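Local coordinates for bifunctional protein PutA (Bdellovibrio bacteriovorus, PDB 5UR2) that probably carries out both steps of proline breakdown to glutamate, joining an FAD-dependent proline dehydrogenase to an NAD-dependent glutamate semialdehyde dehydrogenase, at residues E480-A485 against K585-A590. Numbering follows the deposited sequence.
Sequences EKMLKA and KPWAEA
Met482, on helix 476-491, lies across one face of the Trp587 indole. Its CG is anti to the backbone N (chi1 -170°), which sends the chain out over the six-membered ring: Met482 CG stands 3.5 Å from the centroid of the Trp587 six-membered ring, only 6° off the normal, a CH-pi contact, with Trp587 CE3 3.6 Å from the same carbon. Met482 CB trails behind over the outer rim, 3.9 Å from Trp587 CZ3. The chain then bends at chi2, and Met482 SD ends up above the same face but farther off, 5.0 Å from the centroid of the Trp587 six-membered ring, a long Met-aromatic contact. One residue on, Leu483 meets the edge of the indole rather than its face; its CD2 sits near the ring plane, 4.1 Å from Trp587 CZ2. Trp587 is the first residue of helix 587-611, right after the N-cap Pro586, and its indole bridges the start of that helix and helix 476-491. Glu813 O accepts a hydrogen bond from Trp587 NE1, and Phe473 also meets the indole. With no hydrogen bond between the two segments, their direct contact rests on dispersion and CH-pi attraction, while the indole's one polar group is satisfied elsewhere.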
loop_
_atom_site.group_PDB
_atom_site.type_symbol
_atom_site.label_atom_id
_atom_site.label_comp_id
_atom_site.label_asym_id
_atom_site.label_seq_id
_atom_site.Cartn_x
_atom_site.Cartn_y
_atom_site.Cartn_z
ATOM N N GLU B 480 20.771 27.867 -26.805
ATOM C CA GLU B 480 20.691 27.921 -28.261
ATOM C C GLU B 480 19.576 27.032 -28.799
ATOM O O GLU B 480 18.846 27.440 -29.708
ATOM C CB GLU B 480 22.031 27.524 -28.876
ATOM C CG GLU B 480 23.112 28.572 -28.705
ATOM C CD GLU B 480 24.498 28.045 -29.052
ATOM O OE1 GLU B 480 24.697 26.804 -29.072
ATOM O OE2 GLU B 480 25.385 28.879 -29.323
ATOM N N LYS B 481 19.446 25.814 -28.262
ATOM C CA LYS B 481 18.348 24.935 -28.661
ATOM C C LYS B 481 17.004 25.553 -28.321
ATOM O O LYS B 481 16.033 25.395 -29.072
ATOM C CB LYS B 481 18.483 23.562 -27.991
ATOM C CG LYS B 481 19.627 22.739 -28.568
ATOM C CD LYS B 481 19.736 21.362 -27.921
ATOM C CE LYS B 481 20.918 20.588 -28.501
ATOM N NZ LYS B 481 22.125 20.690 -27.651
ATOM N N MET B 482 16.928 26.246 -27.181
ATOM C CA MET B 482 15.684 26.898 -26.787
ATOM C C MET B 482 15.324 27.996 -27.772
ATOM O O MET B 482 14.179 28.087 -28.229
ATOM C CB MET B 482 15.817 27.467 -25.374
ATOM C CG MET B 482 14.528 27.941 -24.774
ATOM S SD MET B 482 13.421 26.520 -24.533
ATOM C CE MET B 482 12.212 26.828 -25.831
ATOM N N LEU B 483 16.308 28.828 -28.127
ATOM C CA LEU B 483 16.073 29.895 -29.096
ATOM C C LEU B 483 15.771 29.318 -30.472
ATOM O O LEU B 483 14.939 29.854 -31.210
ATOM C CB LEU B 483 17.289 30.831 -29.144
ATOM C CG LEU B 483 17.536 31.683 -27.889
ATOM C CD1 LEU B 483 18.938 32.321 -27.859
ATOM C CD2 LEU B 483 16.504 32.796 -27.872
ATOM N N LYS B 484 16.424 28.214 -30.829
ATOM C CA LYS B 484 16.098 27.560 -32.087
ATOM C C LYS B 484 14.664 27.034 -32.072
ATOM O O LYS B 484 13.909 27.239 -33.034
ATOM C CB LYS B 484 17.089 26.422 -32.338
ATOM C CG LYS B 484 16.870 25.671 -33.624
ATOM C CD LYS B 484 17.736 24.435 -33.657
ATOM C CE LYS B 484 17.234 23.452 -34.713
ATOM N NZ LYS B 484 18.097 22.244 -34.833
ATOM N N ALA B 485 14.256 26.384 -30.971
ATOM C CA ALA B 485 12.904 25.837 -30.887
ATOM C C ALA B 485 11.852 26.944 -30.910
ATOM O O ALA B 485 10.779 26.777 -31.507
ATOM C CB ALA B 485 12.749 24.988 -29.616
ATOM N N LYS B 585 4.049 30.641 -20.409
ATOM C CA LYS B 585 4.888 30.078 -19.359
ATOM C C LYS B 585 6.340 30.503 -19.576
ATOM O O LYS B 585 6.888 30.258 -20.658
ATOM C CB LYS B 585 4.741 28.559 -19.360
ATOM C CG LYS B 585 3.338 28.128 -18.898
ATOM C CD LYS B 585 3.265 26.702 -18.344
ATOM C CE LYS B 585 3.774 26.582 -16.934
ATOM N NZ LYS B 585 3.519 25.220 -16.392
ATOM N N PRO B 586 6.988 31.148 -18.598
ATOM C CA PRO B 586 8.421 31.459 -18.731
ATOM C C PRO B 586 9.242 30.193 -18.929
ATOM O O PRO B 586 8.824 29.095 -18.549
ATOM C CB PRO B 586 8.766 32.137 -17.399
ATOM C CG PRO B 586 7.445 32.676 -16.895
ATOM C CD PRO B 586 6.408 31.690 -17.355
ATOM N N TRP B 587 10.432 30.365 -19.530
ATOM C CA TRP B 587 11.298 29.240 -19.904
ATOM C C TRP B 587 11.398 28.150 -18.834
ATOM O O TRP B 587 11.166 26.967 -19.112
ATOM C CB TRP B 587 12.719 29.721 -20.238
ATOM C CG TRP B 587 12.915 30.498 -21.518
ATOM C CD1 TRP B 587 11.979 31.213 -22.212
ATOM C CD2 TRP B 587 14.146 30.635 -22.245
ATOM N NE1 TRP B 587 12.556 31.781 -23.325
ATOM C CE2 TRP B 587 13.885 31.444 -23.363
ATOM C CE3 TRP B 587 15.442 30.142 -22.058
ATOM C CZ2 TRP B 587 14.873 31.774 -24.294
ATOM C CZ3 TRP B 587 16.423 30.486 -22.973
ATOM C CH2 TRP B 587 16.132 31.285 -24.079
ATOM N N ALA B 588 11.806 28.526 -17.621
ATOM C CA ALA B 588 12.055 27.534 -16.576
ATOM C C ALA B 588 10.756 26.911 -16.074
ATOM O O ALA B 588 10.743 25.736 -15.691
ATOM C CB ALA B 588 12.836 28.165 -15.418
ATOM N N GLU B 589 9.665 27.684 -16.055
ATOM C CA GLU B 589 8.355 27.132 -15.704
ATOM C C GLU B 589 7.898 26.084 -16.714
ATOM O O GLU B 589 7.460 24.994 -16.339
ATOM C CB GLU B 589 7.338 28.265 -15.602
ATOM C CG GLU B 589 7.725 29.261 -14.546
ATOM C CD GLU B 589 7.548 28.669 -13.173
ATOM O OE1 GLU B 589 6.395 28.329 -12.815
ATOM O OE2 GLU B 589 8.574 28.461 -12.493
ATOM N N ALA B 590 8.022 26.394 -18.008
ATOM C CA ALA B 590 7.665 25.429 -19.038
ATOM C C ALA B 590 8.551 24.181 -18.960
ATOM O O ALA B 590 8.066 23.061 -19.149
ATOM C CB ALA B 590 7.769 26.077 -20.418
#